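Local atomic coordinates of stage II sporulation protein Q (Bacillus subtilis, PDB entry 3TUF), a protein that forms, together with SpoIIIAH, an intercellular channel between mother cell and forespore, and takes part in forespore engulfment. Residues Ala42-Asp47 / Ile84-Lys89; Val128-Ser133 / Asn155-Asp160; Leu80-Asp85 / Glu168-Gly173. All blocks are in the same frame, centred on the assembly; numbering follows the deposited sequence.

Interaction 1: Ala42-Asp47 / Ile84-Lys89; sequences AMPVVD and IDLAEK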
# COMPACT_ATOMS: atom_id res chain seq x y z
N ALA A 42 2.73 29.55 -33.60
CA ALA A 42 3.50 29.24 -34.82
C ALA A 42 4.42 28.04 -34.68
O ALA A 42 4.89 27.75 -33.58
CB ALA A 42 4.28 30.48 -35.28
N MET A 43 4.66 27.32 -35.78
CA MET A 43 5.74 26.34 -35.85
C MET A 43 7.00 26.99 -35.28
O MET A 43 7.28 28.12 -35.61
CB MET A 43 5.96 25.90 -37.29
CG MET A 43 4.91 24.92 -37.68
SD MET A 43 5.31 23.28 -36.95
CE MET A 43 6.53 22.77 -38.22
N PRO A 44 7.75 26.29 -34.43
CA PRO A 44 8.89 26.93 -33.73
C PRO A 44 10.18 26.96 -34.58
O PRO A 44 11.31 26.68 -34.04
CB PRO A 44 9.08 26.00 -32.54
CG PRO A 44 8.84 24.67 -33.11
CD PRO A 44 7.68 24.85 -34.11
N VAL A 45 10.04 27.30 -35.87
CA VAL A 45 11.14 27.15 -36.84
C VAL A 45 11.08 28.35 -37.77
O VAL A 45 10.07 29.04 -37.79
CB VAL A 45 10.98 25.83 -37.57
CG1 VAL A 45 11.57 25.85 -38.89
CG2 VAL A 45 11.65 24.76 -36.80
N VAL A 46 12.15 28.66 -38.50
CA VAL A 46 12.06 29.78 -39.41
C VAL A 46 11.70 29.24 -40.80
O VAL A 46 10.80 29.73 -41.48
CB VAL A 46 13.36 30.61 -39.46
CG1 VAL A 46 13.24 31.65 -40.55
CG2 VAL A 46 13.68 31.30 -38.10
N ASP A 47 12.41 28.21 -41.23
CA ASP A 47 12.08 27.59 -42.47
C ASP A 47 11.16 26.40 -42.20
O ASP A 47 11.61 25.23 -42.31
CB ASP A 47 13.36 27.11 -43.10
CG ASP A 47 13.13 26.59 -44.48
OD1 ASP A 47 11.99 26.78 -44.99
OD2 ASP A 47 14.06 25.99 -45.04
N ILE A 84 6.34 17.62 -29.69
CA ILE A 84 6.74 17.13 -30.99
C ILE A 84 8.24 17.34 -31.18
O ILE A 84 8.84 18.26 -30.56
CB ILE A 84 5.98 17.82 -32.09
CG1 ILE A 84 6.31 19.32 -32.07
CG2 ILE A 84 4.48 17.57 -31.90
CD1 ILE A 84 5.46 20.24 -32.95
N ASP A 85 8.82 16.47 -32.01
CA ASP A 85 10.19 16.60 -32.47
C ASP A 85 10.18 16.93 -33.94
O ASP A 85 9.56 16.23 -34.75
CB ASP A 85 10.95 15.30 -32.28
CG ASP A 85 11.24 15.00 -30.77
OD1 ASP A 85 10.98 15.90 -29.88
OD2 ASP A 85 11.72 13.86 -30.49
N LEU A 86 10.89 17.99 -34.30
CA LEU A 86 10.99 18.43 -35.70
C LEU A 86 12.39 18.17 -36.17
O LEU A 86 13.35 18.47 -35.42
CB LEU A 86 10.72 19.94 -35.76
CG LEU A 86 9.26 20.20 -35.51
CD1 LEU A 86 8.99 21.66 -35.08
CD2 LEU A 86 8.40 19.77 -36.79
N ALA A 87 12.54 17.60 -37.37
CA ALA A 87 13.91 17.46 -37.98
C ALA A 87 13.81 17.76 -39.49
O ALA A 87 12.71 17.63 -40.05
CB ALA A 87 14.56 16.11 -37.73
N GLU A 88 14.93 18.20 -40.08
CA GLU A 88 15.08 18.55 -41.49
C GLU A 88 15.31 17.26 -42.28
O GLU A 88 15.89 16.30 -41.73
CB GLU A 88 16.28 19.51 -41.65
CG GLU A 88 16.62 19.99 -43.12
CD GLU A 88 17.62 19.04 -43.91
OE1 GLU A 88 18.53 18.44 -43.28
OE2 GLU A 88 17.50 18.90 -45.16
N LYS A 89 14.86 17.21 -43.56
CA LYS A 89 15.00 15.97 -44.35
C LYS A 89 16.35 15.26 -44.09
O LYS A 89 16.38 14.10 -43.71
CB LYS A 89 14.76 16.19 -45.85
CG LYS A 89 14.47 14.85 -46.67
CD LYS A 89 15.72 14.14 -47.31
CE LYS A 89 15.82 14.32 -48.84
NZ LYS A 89 15.96 15.75 -49.28
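M43 and V45, two of the three residues that meet L86, are joined by a weak backbone bond from V45 N to M43 O, 2.9 Å long. It bends the chain over P44 in the manner of an inverse gamma turn, and the tight bend brings three successive side chains to bear on one leucine. The packing across the contact is entirely apolar. The two methyls of L86 are met mainly by different partners. CD1 abuts the CG-CD edge of the proline ring, 3.6 Å from P44 CD and equally close to CG, while CD2 is met by the terminal methyl of the methionine, M43 CE, at 3.8 Å. M43 does not extend past the leucine. It folds back at chi2 (-77°) and chi3 (-81°), which brings CE to the leucine although the chain starts off in another direction, and the two side chains cross obliquely. V45 contributes less, its CG2 coming within 4.4 Å of L86 CD1. The case illustrates how a segment without regular structure can be built into a beta core of the M23 peptidase family: P44 is backbone-bonded to S97 and A42 to S99, so 42-47 runs beside strand 95-97, and its apolar side chains are laid against the large antiparallel sheet through strand 84-88. L86 also packs on V53 and V165, from the two strands that flank its own, and P44 on F167. The neighbouring D85 has its carboxylate bonded to H166 ND1 and S161 OG.

Interaction 2: Val128-Ser133 / Asn155-Asp160; sequences VYQSLS and NLYSED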
# COMPACT_ATOMS: atom_id res chain seq x y z
N VAL A 128 8.47 25.27 -24.67
CA VAL A 128 9.76 24.64 -24.31
C VAL A 128 10.45 24.15 -25.57
O VAL A 128 9.88 23.49 -26.46
CB VAL A 128 9.58 23.47 -23.24
CG1 VAL A 128 10.92 22.76 -22.84
CG2 VAL A 128 8.85 23.99 -21.99
N TYR A 129 11.72 24.52 -25.65
CA TYR A 129 12.52 24.15 -26.78
C TYR A 129 13.73 23.54 -26.19
O TYR A 129 14.33 24.13 -25.26
CB TYR A 129 12.92 25.41 -27.52
CG TYR A 129 11.76 26.36 -27.73
CD1 TYR A 129 11.30 27.17 -26.67
CD2 TYR A 129 11.11 26.44 -28.97
CE1 TYR A 129 10.23 28.07 -26.82
CE2 TYR A 129 10.00 27.33 -29.15
CZ TYR A 129 9.58 28.14 -28.05
OH TYR A 129 8.53 28.99 -28.21
N GLN A 130 14.11 22.39 -26.71
CA GLN A 130 15.05 21.55 -26.00
C GLN A 130 15.70 20.69 -27.04
O GLN A 130 15.18 20.59 -28.11
CB GLN A 130 14.25 20.77 -24.94
CG GLN A 130 14.41 19.28 -25.01
CD GLN A 130 13.71 18.54 -23.90
OE1 GLN A 130 13.22 19.16 -22.90
NE2 GLN A 130 13.65 17.19 -24.06
N SER A 131 16.85 20.07 -26.74
CA SER A 131 17.76 19.47 -27.78
C SER A 131 18.60 20.44 -28.67
O SER A 131 19.32 20.01 -29.62
CB SER A 131 17.10 18.41 -28.65
OG SER A 131 18.10 17.45 -29.01
N LEU A 132 18.52 21.75 -28.34
CA LEU A 132 19.31 22.80 -28.97
C LEU A 132 20.85 22.56 -28.80
O LEU A 132 21.31 22.08 -27.71
CB LEU A 132 18.93 24.15 -28.35
CG LEU A 132 17.42 24.45 -28.37
CD1 LEU A 132 17.11 25.93 -28.13
CD2 LEU A 132 16.84 24.06 -29.68
N SER A 133 21.58 22.88 -29.89
CA SER A 133 23.03 22.89 -30.04
C SER A 133 23.55 24.20 -29.53
O SER A 133 24.68 24.27 -29.01
CB SER A 133 23.40 22.98 -31.52
OG SER A 133 23.14 21.76 -32.19
N ASN A 155 20.97 14.87 -29.03
CA ASN A 155 20.62 14.75 -27.64
C ASN A 155 20.98 13.44 -27.10
O ASN A 155 20.95 12.44 -27.84
CB ASN A 155 19.11 14.64 -27.56
CG ASN A 155 18.59 15.55 -26.60
OD1 ASN A 155 19.41 16.22 -25.89
ND2 ASN A 155 17.29 15.66 -26.52
N LEU A 156 21.15 13.37 -25.80
CA LEU A 156 21.23 12.04 -25.16
C LEU A 156 19.84 11.44 -24.97
O LEU A 156 19.61 10.28 -25.28
CB LEU A 156 22.03 12.08 -23.85
CG LEU A 156 23.55 12.07 -24.14
CD1 LEU A 156 24.35 12.34 -22.85
CD2 LEU A 156 24.04 10.79 -24.89
N TYR A 157 18.92 12.28 -24.52
CA TYR A 157 17.55 11.91 -24.18
C TYR A 157 16.80 11.12 -25.30
O TYR A 157 16.37 9.97 -25.10
CB TYR A 157 16.82 13.18 -23.80
CG TYR A 157 15.61 12.98 -22.92
CD1 TYR A 157 15.74 12.49 -21.61
CD2 TYR A 157 14.34 13.32 -23.38
CE1 TYR A 157 14.64 12.33 -20.80
CE2 TYR A 157 13.24 13.16 -22.59
CZ TYR A 157 13.39 12.66 -21.30
OH TYR A 157 12.27 12.51 -20.53
N SER A 158 16.66 11.72 -26.47
CA SER A 158 16.07 11.00 -27.57
C SER A 158 17.07 10.88 -28.70
O SER A 158 17.04 11.66 -29.62
CB SER A 158 14.77 11.70 -28.03
OG SER A 158 14.78 13.10 -27.71
N GLU A 159 17.98 9.91 -28.67
CA GLU A 159 18.97 9.87 -29.77
C GLU A 159 18.27 9.52 -31.04
O GLU A 159 18.76 9.86 -32.12
CB GLU A 159 20.09 8.86 -29.55
CG GLU A 159 20.28 8.46 -28.10
CD GLU A 159 21.74 8.24 -27.77
OE1 GLU A 159 22.45 7.63 -28.61
OE2 GLU A 159 22.16 8.67 -26.66
N ASP A 160 17.12 8.85 -30.90
CA ASP A 160 16.29 8.38 -32.04
C ASP A 160 15.69 9.48 -32.95
O ASP A 160 15.33 9.20 -34.08
CB ASP A 160 15.21 7.35 -31.57
CG ASP A 160 13.96 8.03 -30.95
OD1 ASP A 160 12.98 8.25 -31.68
OD2 ASP A 160 13.97 8.38 -29.73
O HOH W 1 14.35 15.72 -26.70
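N155 and S131 press most closely together here, and Q130 adds the third large share of the buried surface. The hydroxyl of S131 stands above the flat amide of N155, with OG 3.1 Å from CG and almost straight over that carbon. That oxygen is also tied to the chain leading into 155-160, by a hydrogen bond to G153 O. S131, whose CB points toward the loop, occupies the left-handed position (phi 73°) of a G1 beta bulge, in which S131 and L132 both face Y115. The bulge breaks strand 125-132, turning the chain at the point where S131 meets N155. One residue earlier, Q130 sends an extended side chain from the strand toward the loop. Its amide nitrogen NE2 comes 4.0 Å from Y157 CD2, the amide and ring planes being turned 80° apart. The phenol ring is carried to this meeting by a first torsion that sets CG anti to the backbone N (chi1 -157°), and both Q130 and Y157 also rest on L113. A water completes the link: it accepts a hydrogen bond from Q130 NE2 at 3.1 Å and bonds S158 OG at 2.8 Å. The bulged strand, against which the loop is laid, itself lies beside H164 and H166, the HxH pair of the M23 family: S131 touches H164 and Q130 touches H166. Amides, hydroxyls and one water make this joint mostly polar, which implies that the water between Q130 NE2 and S158 OG probably matters more to it than apolar burial.

Interaction 3: Leu80-Asp85 / Glu168-Gly173; sequences LSKGID and EIRKDG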
# COMPACT_ATOMS: atom_id res chain seq x y z
N LEU A 80 6.92 9.05 -21.96
CA LEU A 80 5.84 9.44 -22.90
C LEU A 80 6.35 10.66 -23.65
O LEU A 80 7.04 11.46 -23.03
CB LEU A 80 4.63 9.91 -22.12
CG LEU A 80 3.88 8.89 -21.25
CD1 LEU A 80 2.58 9.55 -20.83
CD2 LEU A 80 3.63 7.58 -21.95
N SER A 81 6.05 10.86 -24.94
CA SER A 81 6.54 12.13 -25.55
C SER A 81 5.65 13.33 -25.13
O SER A 81 4.47 13.25 -25.32
CB SER A 81 6.59 11.99 -27.04
OG SER A 81 6.67 13.28 -27.60
N LYS A 82 6.17 14.43 -24.57
CA LYS A 82 5.27 15.53 -24.09
C LYS A 82 5.23 16.73 -25.04
O LYS A 82 4.77 17.94 -24.69
CB LYS A 82 5.69 15.95 -22.67
CG LYS A 82 5.32 14.88 -21.58
CD LYS A 82 3.82 14.38 -21.75
CE LYS A 82 3.22 13.77 -20.48
NZ LYS A 82 1.74 13.88 -20.54
N GLY A 83 5.68 16.39 -26.26
CA GLY A 83 5.73 17.36 -27.36
C GLY A 83 6.03 16.75 -28.73
O GLY A 83 5.98 15.50 -28.92
N ILE A 84 6.34 17.62 -29.69
CA ILE A 84 6.74 17.13 -30.99
C ILE A 84 8.24 17.34 -31.18
O ILE A 84 8.84 18.26 -30.56
CB ILE A 84 5.98 17.82 -32.09
CG1 ILE A 84 6.31 19.32 -32.07
CG2 ILE A 84 4.48 17.57 -31.90
CD1 ILE A 84 5.46 20.24 -32.95
N ASP A 85 8.82 16.47 -32.01
CA ASP A 85 10.19 16.60 -32.47
C ASP A 85 10.18 16.93 -33.94
O ASP A 85 9.56 16.23 -34.75
CB ASP A 85 10.95 15.30 -32.28
CG ASP A 85 11.24 15.00 -30.77
OD1 ASP A 85 10.98 15.90 -29.88
OD2 ASP A 85 11.72 13.86 -30.49
N GLU A 168 7.40 21.97 -26.89
CA GLU A 168 6.28 21.71 -26.03
C GLU A 168 5.51 22.99 -25.75
O GLU A 168 6.12 24.09 -25.75
CB GLU A 168 6.80 21.11 -24.72
CG GLU A 168 7.45 19.72 -24.86
CD GLU A 168 7.91 19.20 -23.51
OE1 GLU A 168 7.64 19.92 -22.50
OE2 GLU A 168 8.54 18.08 -23.44
N ILE A 169 4.19 22.86 -25.55
CA ILE A 169 3.35 23.98 -25.10
C ILE A 169 2.80 23.41 -23.87
O ILE A 169 2.37 22.22 -23.91
CB ILE A 169 2.07 24.27 -25.97
CG1 ILE A 169 2.33 24.11 -27.44
CG2 ILE A 169 1.48 25.64 -25.73
CD1 ILE A 169 2.39 22.65 -27.76
N ARG A 170 2.81 24.22 -22.81
CA ARG A 170 2.32 23.84 -21.49
C ARG A 170 1.39 24.94 -21.00
O ARG A 170 1.64 26.14 -21.25
CB ARG A 170 3.47 23.68 -20.48
CG ARG A 170 4.62 22.83 -20.98
CD ARG A 170 5.56 22.42 -19.93
NE ARG A 170 5.42 20.99 -19.83
CZ ARG A 170 6.42 20.13 -19.88
NH1 ARG A 170 7.68 20.61 -19.97
NH2 ARG A 170 6.16 18.81 -19.81
N LYS A 171 0.32 24.52 -20.32
CA LYS A 171 -0.57 25.45 -19.65
C LYS A 171 -0.55 25.12 -18.18
O LYS A 171 -0.79 23.96 -17.76
CB LYS A 171 -1.99 25.38 -20.21
CG LYS A 171 -3.06 25.99 -19.31
CD LYS A 171 -3.18 27.50 -19.44
CE LYS A 171 -4.50 27.95 -18.81
NZ LYS A 171 -4.32 29.18 -17.98
N ASP A 172 -0.22 26.14 -17.40
CA ASP A 172 0.09 25.99 -15.99
C ASP A 172 0.92 24.75 -15.72
O ASP A 172 0.61 23.99 -14.83
CB ASP A 172 -1.19 26.02 -15.15
CG ASP A 172 -1.97 27.26 -15.40
OD1 ASP A 172 -1.48 28.36 -15.07
OD2 ASP A 172 -3.04 27.16 -15.99
N GLY A 173 1.97 24.55 -16.51
CA GLY A 173 2.89 23.43 -16.29
C GLY A 173 2.58 22.13 -17.03
O GLY A 173 3.48 21.31 -17.21
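K82 and G83 receive the side chain of E168 at close quarters, whereas farther along strand 165-171 the contact thins out toward solvent. At the tight end E168 CG lies 3.2 Å from K82 O and 3.8 Å from G83 CA. A CB on G83 would come within 2.6 Å of E168 CG, too close to fit, so the missing side chain is what lets the segments close up. The glutamate runs out straight beyond CG (chi2 -179°), past K82 CB, which sits 3.6 Å from OE2. Its OE2 bonds H166 NE2, and OE1 forms a salt bridge with R170 NH1, although the exact place of OE1 is doubtful. With E168 cut back to an alanine, H166 NE2 is likely to lose its carboxylate partner, and a gap would probably open beside K82 and G83. At the loose end R170 NH2 only approaches K82 CB, at 4.1 Å, and the lysine tail leads away to SpoIIIAH, where NZ bonds K184 O of that chain. Past R170 along the strand, exposed D172 and G173 have the backbone angles of a type I' turn leading into strand 174-176, with K171 NZ bridging to D172 OD2 at 3.1 Å. The arrangement suits the antiparallel core of the LytM-like M23 fold, in which S81 and D85 read as an SxxxD version of the HxxxD metal motif, consistent with a degenerate peptidase site.

Read from the N terminus, interaction 1 comes first: 84-89 closes a loop back to 42-47, fastening the entering chain to the main sheet. The same strand opens interaction 3, whose first segment shares I84 and D85 with it and whose second, 168-173, closes a much longer loop. Within that long loop lies interaction 2, where 155-160 returns to 128-133, so interactions 1 and 2 follow in series while 2 sits inside 3. Direct touches link them. P44 CB packs on Y129 CE2 at 3.8 Å, and V128 N probably bonds E168 O at 2.8 Å. Together they join the N-terminal segment, strands 84-88, 125-132 and 165-171, and the loop before the last.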